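Side-chain contacts in putative acyl-[acyl-carrier-protein]--UDP-N-acetylglucosamine O-acyltransferase (Bacteroides fragilis, PDB 4R36), which probably transfers an acyl chain from acyl carrier protein to the sugar of UDP-N-acetylglucosamine, the first step of lipid A synthesis: residues Ile205-Ile210 and Ile235-Leu240; His229-Ile234 and Ala251-Ser256; Asp244-Val249 and Tyr261-Ile266. All blocks are in the same frame, centred on the assembly; numbering follows the deposited sequence.

Contact 1. Residues Ile205-Ile210 and Ile235-Leu240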
loop_
_atom_site.group_PDB
_atom_site.type_symbol
_atom_site.label_atom_id
_atom_site.label_comp_id
_atom_site.label_asym_id
_atom_site.label_seq_id
_atom_site.Cartn_x
_atom_site.Cartn_y
_atom_site.Cartn_z
ATOM N N ILE A 205 -14.948 -7.417 9.086
ATOM C CA ILE A 205 -14.678 -8.748 8.569
ATOM C C ILE A 205 -15.653 -9.798 9.147
ATOM O O ILE A 205 -16.096 -9.644 10.296
ATOM C CB ILE A 205 -13.191 -9.132 8.860
ATOM C CG1 ILE A 205 -12.744 -10.181 7.856
ATOM C CG2 ILE A 205 -12.958 -9.527 10.315
ATOM C CD1 ILE A 205 -11.253 -10.492 7.898
ATOM N N ALA A 206 -15.914 -10.847 8.395
ATOM C CA ALA A 206 -16.907 -11.854 8.784
ATOM C C ALA A 206 -16.661 -13.130 8.108
ATOM O O ALA A 206 -16.300 -13.178 6.894
ATOM C CB ALA A 206 -18.303 -11.371 8.416
ATOM N N TYR A 207 -16.979 -14.205 8.830
ATOM C CA TYR A 207 -17.103 -15.505 8.208
ATOM C C TYR A 207 -18.069 -15.478 7.067
ATOM O O TYR A 207 -19.145 -14.962 7.233
ATOM C CB TYR A 207 -17.591 -16.496 9.273
ATOM C CG TYR A 207 -18.090 -17.757 8.697
ATOM C CD1 TYR A 207 -17.224 -18.726 8.246
ATOM C CD2 TYR A 207 -19.457 -17.986 8.574
ATOM C CE1 TYR A 207 -17.689 -19.923 7.728
ATOM C CE2 TYR A 207 -19.933 -19.202 8.029
ATOM C CZ TYR A 207 -19.036 -20.149 7.607
ATOM O OH TYR A 207 -19.487 -21.320 7.046
ATOM N N SER A 208 -17.670 -15.943 5.887
ATOM C CA SER A 208 -18.418 -15.758 4.635
ATOM C C SER A 208 -18.510 -17.087 3.904
ATOM O O SER A 208 -18.445 -17.115 2.677
ATOM C CB SER A 208 -17.718 -14.716 3.781
ATOM O OG SER A 208 -17.717 -13.450 4.446
ATOM N N GLY A 209 -18.501 -18.182 4.669
ATOM C CA GLY A 209 -18.639 -19.524 4.147
ATOM C C GLY A 209 -17.303 -20.196 4.074
ATOM O O GLY A 209 -16.308 -19.683 4.604
ATOM N N ILE A 210 -17.273 -21.329 3.385
ATOM C CA ILE A 210 -16.034 -22.160 3.239
ATOM C C ILE A 210 -15.289 -21.919 1.997
ATOM O O ILE A 210 -15.906 -21.619 1.011
ATOM C CB ILE A 210 -16.460 -23.636 3.236
ATOM C CG1 ILE A 210 -17.139 -23.940 4.521
ATOM C CG2 ILE A 210 -15.291 -24.575 3.034
ATOM C CD1 ILE A 210 -16.443 -23.433 5.724
ATOM N N ILE A 235 -20.662 -23.789 14.335
ATOM C CA ILE A 235 -19.907 -22.778 15.040
ATOM C C ILE A 235 -20.496 -21.371 14.878
ATOM O O ILE A 235 -20.592 -20.628 15.827
ATOM C CB ILE A 235 -18.391 -22.833 14.613
ATOM C CG1 ILE A 235 -17.757 -24.080 15.193
ATOM C CG2 ILE A 235 -17.617 -21.609 15.116
ATOM C CD1 ILE A 235 -16.535 -24.553 14.460
ATOM N N TYR A 236 -20.877 -21.017 13.673
ATOM C CA TYR A 236 -21.251 -19.655 13.388
ATOM C C TYR A 236 -22.759 -19.473 13.274
ATOM O O TYR A 236 -23.205 -18.365 13.470
ATOM C CB TYR A 236 -20.631 -19.171 12.079
ATOM C CG TYR A 236 -19.213 -18.718 12.243
ATOM C CD1 TYR A 236 -18.891 -17.503 12.899
ATOM C CD2 TYR A 236 -18.192 -19.443 11.737
ATOM C CE1 TYR A 236 -17.574 -17.098 13.059
ATOM C CE2 TYR A 236 -16.848 -19.039 11.895
ATOM C CZ TYR A 236 -16.549 -17.859 12.535
ATOM O OH TYR A 236 -15.195 -17.467 12.665
ATOM N N GLN A 237 -23.529 -20.500 12.932
ATOM C CA GLN A 237 -24.939 -20.284 12.525
ATOM C C GLN A 237 -25.940 -21.041 13.400
ATOM O O GLN A 237 -27.061 -21.153 13.043
ATOM C CB GLN A 237 -25.118 -20.697 11.069
ATOM C CG GLN A 237 -24.199 -19.853 10.203
ATOM C CD GLN A 237 -24.241 -20.149 8.742
ATOM O OE1 GLN A 237 -23.995 -21.244 8.307
ATOM N NE2 GLN A 237 -24.503 -19.133 7.963
ATOM N N SER A 238 -25.581 -21.473 14.584
ATOM C CA SER A 238 -26.493 -22.263 15.379
ATOM C C SER A 238 -26.831 -21.598 16.687
ATOM O O SER A 238 -27.529 -22.178 17.485
ATOM C CB SER A 238 -25.880 -23.583 15.657
ATOM O OG SER A 238 -25.684 -24.176 14.356
ATOM N N GLY A 239 -26.320 -20.399 16.917
ATOM C CA GLY A 239 -26.612 -19.655 18.125
ATOM C C GLY A 239 -25.912 -20.178 19.347
ATOM O O GLY A 239 -26.237 -19.809 20.457
ATOM N N LEU A 240 -24.901 -21.013 19.173
ATOM C CA LEU A 240 -24.223 -21.556 20.337
ATOM C C LEU A 240 -22.993 -20.767 20.666
ATOM O O LEU A 240 -22.304 -20.229 19.789
ATOM C CB LEU A 240 -23.808 -23.004 20.057
ATOM C CG LEU A 240 -24.947 -23.947 19.703
ATOM C CD1 LEU A 240 -24.342 -25.188 19.083
ATOM C CD2 LEU A 240 -25.787 -24.226 20.940
HETATM O O HOH W 1 -22.096 -21.442 6.482
#
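The phenol rings of Tyr207 and Tyr236 lie almost flat on one another, with centroids 4.4 Å apart and planes inclined by 7°, an offset stack. The shift along the planes brings Tyr207 CB over the middle of the Tyr236 ring in a CH-pi contact, 3.6 Å from its centroid and 8° off the ring normal, while Tyr207 CG sits 3.5 Å from Tyr236 CD2 near the rim. The Tyr207 first torsion (165°) helps, setting CG opposite the backbone N and sending the ring from the strand toward the helix. The other face of Tyr207 is covered by its own chain, Gly209 N being centred over it, and Ile235 CG2 lies on the far face of Tyr236. The stack thus joins strand 206-210, which runs antiparallel to strand 198-201 at the end of the left-handed beta helix, to helix 222-237 at Tyr236. Tyr236 OH is hydrogen-bonded to Ile274 O. Packing is looser at the Tyr207 edge, where Gln237, an exposed residue, brings CD only to 4.5 Å from Tyr207 CE2. There a water in the plane of the Tyr207 ring links Tyr207 OH, at 2.7 Å, to Gln237 OE1, to which it donates a hydrogen bond.

Contact 2. Residues His229-Ile234 and Ala251-Ser256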
loop_
_atom_site.group_PDB
_atom_site.type_symbol
_atom_site.label_atom_id
_atom_site.label_comp_id
_atom_site.label_asym_id
_atom_site.label_seq_id
_atom_site.Cartn_x
_atom_site.Cartn_y
_atom_site.Cartn_z
ATOM N N HIS A 229 -18.006 -27.831 6.281
ATOM C CA HIS A 229 -19.104 -26.883 6.174
ATOM C C HIS A 229 -20.058 -27.018 7.338
ATOM O O HIS A 229 -20.457 -26.033 7.980
ATOM C CB HIS A 229 -19.838 -27.077 4.805
ATOM C CG HIS A 229 -20.536 -25.846 4.368
ATOM N ND1 HIS A 229 -20.601 -25.441 3.057
ATOM C CD2 HIS A 229 -21.083 -24.846 5.102
ATOM C CE1 HIS A 229 -21.254 -24.293 2.993
ATOM N NE2 HIS A 229 -21.554 -23.911 4.223
ATOM N N ASN A 230 -20.395 -28.257 7.671
ATOM C CA ASN A 230 -21.224 -28.536 8.822
ATOM C C ASN A 230 -20.638 -28.121 10.146
ATOM O O ASN A 230 -21.363 -27.568 10.979
ATOM C CB ASN A 230 -21.656 -29.997 8.836
ATOM C CG ASN A 230 -22.712 -30.274 7.760
ATOM O OD1 ASN A 230 -23.436 -29.358 7.351
ATOM N ND2 ASN A 230 -22.746 -31.492 7.243
ATOM N N ALA A 231 -19.325 -28.296 10.333
ATOM C CA ALA A 231 -18.730 -27.782 11.565
ATOM C C ALA A 231 -18.921 -26.247 11.686
ATOM O O ALA A 231 -19.281 -25.737 12.748
ATOM C CB ALA A 231 -17.258 -28.146 11.632
ATOM N N TYR A 232 -18.716 -25.526 10.588
ATOM C CA TYR A 232 -18.888 -24.078 10.649
ATOM C C TYR A 232 -20.299 -23.572 10.718
ATOM O O TYR A 232 -20.540 -22.500 11.278
ATOM C CB TYR A 232 -18.080 -23.383 9.561
ATOM C CG TYR A 232 -16.612 -23.336 9.909
ATOM C CD1 TYR A 232 -16.159 -22.566 10.946
ATOM C CD2 TYR A 232 -15.667 -24.074 9.173
ATOM C CE1 TYR A 232 -14.808 -22.579 11.331
ATOM C CE2 TYR A 232 -14.310 -24.037 9.478
ATOM C CZ TYR A 232 -13.879 -23.261 10.558
ATOM O OH TYR A 232 -12.563 -23.156 10.934
ATOM N N ARG A 233 -21.243 -24.332 10.208
ATOM C CA ARG A 233 -22.685 -24.073 10.512
ATOM C C ARG A 233 -22.973 -24.177 11.960
ATOM O O ARG A 233 -23.667 -23.371 12.506
ATOM C CB ARG A 233 -23.657 -24.991 9.743
ATOM C CG ARG A 233 -23.680 -24.760 8.285
ATOM C CD ARG A 233 -24.610 -25.715 7.488
ATOM N NE ARG A 233 -24.288 -25.503 6.074
ATOM C CZ ARG A 233 -23.821 -26.394 5.196
ATOM N NH1 ARG A 233 -23.635 -27.671 5.518
ATOM N NH2 ARG A 233 -23.559 -25.996 3.945
ATOM N N ILE A 234 -22.419 -25.185 12.633
ATOM C CA ILE A 234 -22.554 -25.296 14.045
ATOM C C ILE A 234 -21.876 -24.133 14.748
ATOM O O ILE A 234 -22.411 -23.599 15.683
ATOM C CB ILE A 234 -21.991 -26.635 14.579
ATOM C CG1 ILE A 234 -22.903 -27.781 14.137
ATOM C CG2 ILE A 234 -21.871 -26.616 16.109
ATOM C CD1 ILE A 234 -22.231 -29.147 14.200
ATOM N N ALA A 251 -19.241 -34.056 18.803
ATOM C CA ALA A 251 -20.271 -35.105 18.936
ATOM C C ALA A 251 -20.924 -35.471 17.643
ATOM O O ALA A 251 -21.298 -36.591 17.471
ATOM C CB ALA A 251 -21.358 -34.680 19.923
ATOM N N GLU A 252 -21.055 -34.552 16.702
ATOM C CA GLU A 252 -21.948 -34.732 15.580
ATOM C C GLU A 252 -21.307 -34.710 14.220
ATOM O O GLU A 252 -21.942 -35.163 13.305
ATOM C CB GLU A 252 -23.050 -33.662 15.575
ATOM C CG GLU A 252 -23.808 -33.659 16.871
ATOM C CD GLU A 252 -25.180 -33.014 16.777
ATOM O OE1 GLU A 252 -25.628 -32.618 15.690
ATOM O OE2 GLU A 252 -25.779 -32.889 17.830
ATOM N N VAL A 253 -20.078 -34.202 14.085
ATOM C CA VAL A 253 -19.439 -34.131 12.756
ATOM C C VAL A 253 -18.441 -35.263 12.649
ATOM O O VAL A 253 -17.646 -35.416 13.541
ATOM C CB VAL A 253 -18.711 -32.813 12.551
ATOM C CG1 VAL A 253 -18.065 -32.788 11.157
ATOM C CG2 VAL A 253 -19.687 -31.655 12.742
ATOM N N PRO A 254 -18.500 -36.053 11.565
ATOM C CA PRO A 254 -17.610 -37.188 11.443
ATOM C C PRO A 254 -16.206 -36.709 11.600
ATOM O O PRO A 254 -15.809 -35.681 10.937
ATOM C CB PRO A 254 -17.876 -37.703 10.038
ATOM C CG PRO A 254 -19.265 -37.285 9.762
ATOM C CD PRO A 254 -19.439 -35.948 10.442
ATOM N N ALA A 255 -15.483 -37.359 12.517
ATOM C CA ALA A 255 -14.183 -36.869 12.912
ATOM C C ALA A 255 -13.114 -37.139 11.819
ATOM O O ALA A 255 -13.155 -38.156 11.088
ATOM C CB ALA A 255 -13.749 -37.490 14.211
ATOM N N SER A 256 -12.178 -36.212 11.700
ATOM C CA SER A 256 -11.091 -36.296 10.760
ATOM C C SER A 256 -10.069 -35.248 11.214
ATOM O O SER A 256 -10.388 -34.382 12.002
ATOM C CB SER A 256 -11.517 -36.078 9.322
ATOM O OG SER A 256 -11.919 -34.714 9.025
#
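The flat groups of His229 and Arg233 sit on a different side of helix 222-237 from Ala231 and Ile234, the residues that meet Val253, and His229 packs there on Ile210. The guanidinium of Arg233 lies over one face of the His229 imidazole, with Arg233 CZ 3.1 Å above the ring plane and displaced toward the rim; in turn His229 CG sits over one face of the guanidinium. This approach is very close, and the nitrogens involved are badly angled for hydrogen bonding, so the detail is doubtful. Arg233 NH1 forms a salt bridge with Glu226 and also approaches the Asn230 amide oxygen, although that second bond is too short to be trusted.

The apolar seam itself depends on a single methyl. With Val253 CG1 opposite the backbone N (first torsion -180°), CG2 falls opposite the carbonyl carbon, beside N. There it is 3.9 Å from Ile234 CD1 and 4.1 Å from Ala231 N, while its distance to Ala231 CB is 4.4 Å. Ile234 and Val253 run past one another in opposite directions and meet through these methyl ends.

Val253 is the first residue beyond helix 242-252, and Ser256, the N-cap of helix 257-267, follows soon after. Within the C-terminal helical part that follows the left-handed beta helix, the contact therefore lays the connection between these two helices against helix 222-237, whose Tyr232 packs in turn on Ile210 of strand 206-210.

Contact 3. Residues Asp244-Val249 and Tyr261-Ile266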
loop_
_atom_site.group_PDB
_atom_site.type_symbol
_atom_site.label_atom_id
_atom_site.label_comp_id
_atom_site.label_asym_id
_atom_site.label_seq_id
_atom_site.Cartn_x
_atom_site.Cartn_y
_atom_site.Cartn_z
ATOM N N ASP A 244 -19.984 -24.699 23.606
ATOM C CA ASP A 244 -21.073 -25.601 23.258
ATOM C C ASP A 244 -20.996 -25.968 21.833
ATOM O O ASP A 244 -21.360 -27.084 21.466
ATOM C CB ASP A 244 -22.445 -24.978 23.490
ATOM C CG ASP A 244 -22.792 -24.814 24.995
ATOM O OD1 ASP A 244 -22.054 -25.324 25.882
ATOM O OD2 ASP A 244 -23.834 -24.135 25.201
ATOM N N ALA A 245 -20.541 -25.053 20.986
ATOM C CA ALA A 245 -20.463 -25.342 19.571
ATOM C C ALA A 245 -19.387 -26.422 19.377
ATOM O O ALA A 245 -19.564 -27.342 18.556
ATOM C CB ALA A 245 -20.113 -24.116 18.716
ATOM N N LEU A 246 -18.256 -26.256 20.041
ATOM C CA LEU A 246 -17.179 -27.185 19.814
ATOM C C LEU A 246 -17.543 -28.554 20.358
ATOM O O LEU A 246 -17.248 -29.549 19.729
ATOM C CB LEU A 246 -15.876 -26.666 20.325
ATOM C CG LEU A 246 -15.350 -25.325 19.790
ATOM C CD1 LEU A 246 -14.034 -24.930 20.473
ATOM C CD2 LEU A 246 -15.207 -25.354 18.292
ATOM N N THR A 247 -18.238 -28.591 21.479
ATOM C CA THR A 247 -18.811 -29.854 21.974
ATOM C C THR A 247 -19.668 -30.510 20.941
ATOM O O THR A 247 -19.502 -31.705 20.688
ATOM C CB THR A 247 -19.610 -29.620 23.267
ATOM O OG1 THR A 247 -18.703 -29.181 24.258
ATOM C CG2 THR A 247 -20.362 -30.898 23.745
ATOM N N LYS A 248 -20.593 -29.780 20.321
ATOM C CA LYS A 248 -21.459 -30.352 19.355
ATOM C C LYS A 248 -20.739 -30.812 18.070
ATOM O O LYS A 248 -21.041 -31.898 17.481
ATOM C CB LYS A 248 -22.547 -29.376 18.992
ATOM C CG LYS A 248 -23.660 -29.954 18.100
ATOM C CD LYS A 248 -24.784 -28.965 17.938
ATOM C CE LYS A 248 -26.036 -29.686 17.476
ATOM N NZ LYS A 248 -26.832 -28.803 16.615
ATOM N N VAL A 249 -19.765 -30.014 17.616
ATOM C CA VAL A 249 -18.933 -30.435 16.494
ATOM C C VAL A 249 -18.261 -31.779 16.800
ATOM O O VAL A 249 -18.254 -32.683 15.946
ATOM C CB VAL A 249 -17.823 -29.392 16.164
ATOM C CG1 VAL A 249 -16.833 -30.009 15.169
ATOM C CG2 VAL A 249 -18.416 -28.111 15.593
ATOM N N TYR A 261 -8.552 -30.066 13.631
ATOM C CA TYR A 261 -7.806 -28.841 13.489
ATOM C C TYR A 261 -8.730 -27.639 13.716
ATOM O O TYR A 261 -8.371 -26.709 14.434
ATOM C CB TYR A 261 -7.196 -28.808 12.112
ATOM C CG TYR A 261 -6.435 -27.578 11.686
ATOM C CD1 TYR A 261 -5.698 -26.777 12.616
ATOM C CD2 TYR A 261 -6.308 -27.313 10.348
ATOM C CE1 TYR A 261 -4.913 -25.713 12.167
ATOM C CE2 TYR A 261 -5.501 -26.278 9.883
ATOM C CZ TYR A 261 -4.806 -25.495 10.797
ATOM O OH TYR A 261 -4.105 -24.453 10.252
ATOM N N ILE A 262 -9.930 -27.667 13.156
ATOM C CA ILE A 262 -10.895 -26.580 13.405
ATOM C C ILE A 262 -11.128 -26.412 14.895
ATOM O O ILE A 262 -11.032 -25.311 15.481
ATOM C CB ILE A 262 -12.212 -26.872 12.703
ATOM C CG1 ILE A 262 -12.063 -26.809 11.214
ATOM C CG2 ILE A 262 -13.338 -25.957 13.151
ATOM C CD1 ILE A 262 -13.244 -27.420 10.483
ATOM N N VAL A 263 -11.416 -27.534 15.555
ATOM C CA VAL A 263 -11.727 -27.500 16.997
ATOM C C VAL A 263 -10.557 -27.016 17.855
ATOM O O VAL A 263 -10.684 -26.147 18.698
ATOM C CB VAL A 263 -12.295 -28.867 17.468
ATOM C CG1 VAL A 263 -12.374 -28.912 18.972
ATOM C CG2 VAL A 263 -13.639 -29.111 16.805
ATOM N N ASP A 264 -9.405 -27.590 17.654
ATOM C CA ASP A 264 -8.244 -27.229 18.420
ATOM C C ASP A 264 -7.885 -25.737 18.205
ATOM O O ASP A 264 -7.540 -25.047 19.170
ATOM C CB ASP A 264 -7.050 -28.053 17.934
ATOM C CG ASP A 264 -5.890 -28.011 18.932
ATOM O OD1 ASP A 264 -5.955 -28.690 19.971
ATOM O OD2 ASP A 264 -4.955 -27.233 18.743
ATOM N N PHE A 265 -7.888 -25.315 16.931
ATOM C CA PHE A 265 -7.582 -23.957 16.613
ATOM C C PHE A 265 -8.483 -22.967 17.394
ATOM O O PHE A 265 -7.998 -22.075 18.067
ATOM C CB PHE A 265 -7.742 -23.687 15.109
ATOM C CG PHE A 265 -7.300 -22.292 14.704
ATOM C CD1 PHE A 265 -8.098 -21.197 14.933
ATOM C CD2 PHE A 265 -6.109 -22.088 14.032
ATOM C CE1 PHE A 265 -7.718 -19.909 14.533
ATOM C CE2 PHE A 265 -5.715 -20.816 13.624
ATOM C CZ PHE A 265 -6.524 -19.727 13.847
ATOM N N ILE A 266 -9.799 -23.208 17.367
ATOM C CA ILE A 266 -10.727 -22.299 18.041
ATOM C C ILE A 266 -10.612 -22.414 19.554
ATOM O O ILE A 266 -10.577 -21.398 20.272
ATOM C CB ILE A 266 -12.149 -22.536 17.574
ATOM C CG1 ILE A 266 -12.204 -22.254 16.040
ATOM C CG2 ILE A 266 -13.161 -21.731 18.372
ATOM C CD1 ILE A 266 -13.441 -22.761 15.355
#
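Apolar side chains carry most of the interface between Leu246 and Val249 on one helix and Val263 and Ile266 on the other. The closest pair is Val249 CG1 and Val263 CG2, 3.7 Å apart, where the two valines pass side by side, pointing opposite ways. Leu246 meets Ile266 at an oblique angle, its CD1 reaching 3.9 Å from Ile266 CG2, and its other methyl, CD2, stands 4.3 Å from Val263 CG2. With a first torsion of -58°, CG of Leu246 lies opposite the carbonyl carbon, and the fork of its two methyls spans both Val263 and Ile266. All four of these residues are buried.

Contact with the main chain is slight: Leu246 CD1 comes within 4.0 Å of Val263 O, a packing approach of a methyl to a carbonyl. Of the polar residues, Thr247 and Asp264 direct their CB atoms away from the interface.

The axes of the two short segments approach to 10.4 Å and run nearly antiparallel, at 160°, so helices 242-252 and 257-267, consecutive in the chain, form an antiparallel helical hairpin. Helix 222-237 closes one side through Ile234 on Val249 and Ile235 on Ile266. Toward the beta helix, Tyr261 OH hydrogen-bonds to Asp161 and to the backbone N of Gly180, and Phe265 packs on Pro196.

Overall arrangement
The three contacts lie on the same side of the chain's centre, in the C-terminal helical region that follows the left-handed beta helix. Contacts 2 and 3 are the closest together, with centres about 8 Å apart, and share helix 242-252; Tyr232 OH of contact 2 lies 3.7 Å from Ile262 CG2 of contact 3. Contact 1 is about 13 Å from each, centre to centre. It shares helix 222-237 with contact 2, where Tyr207 OH touches Tyr232 CB at 3.5 Å, and meets contact 3 through Ile235. The side chain of Tyr207 is about 9 Å from that of Asn211, a residue that binds UDP-N-acetylglucosamine, which is not bound to this chain here; contacts 2 and 3 lie away from the known binding sites.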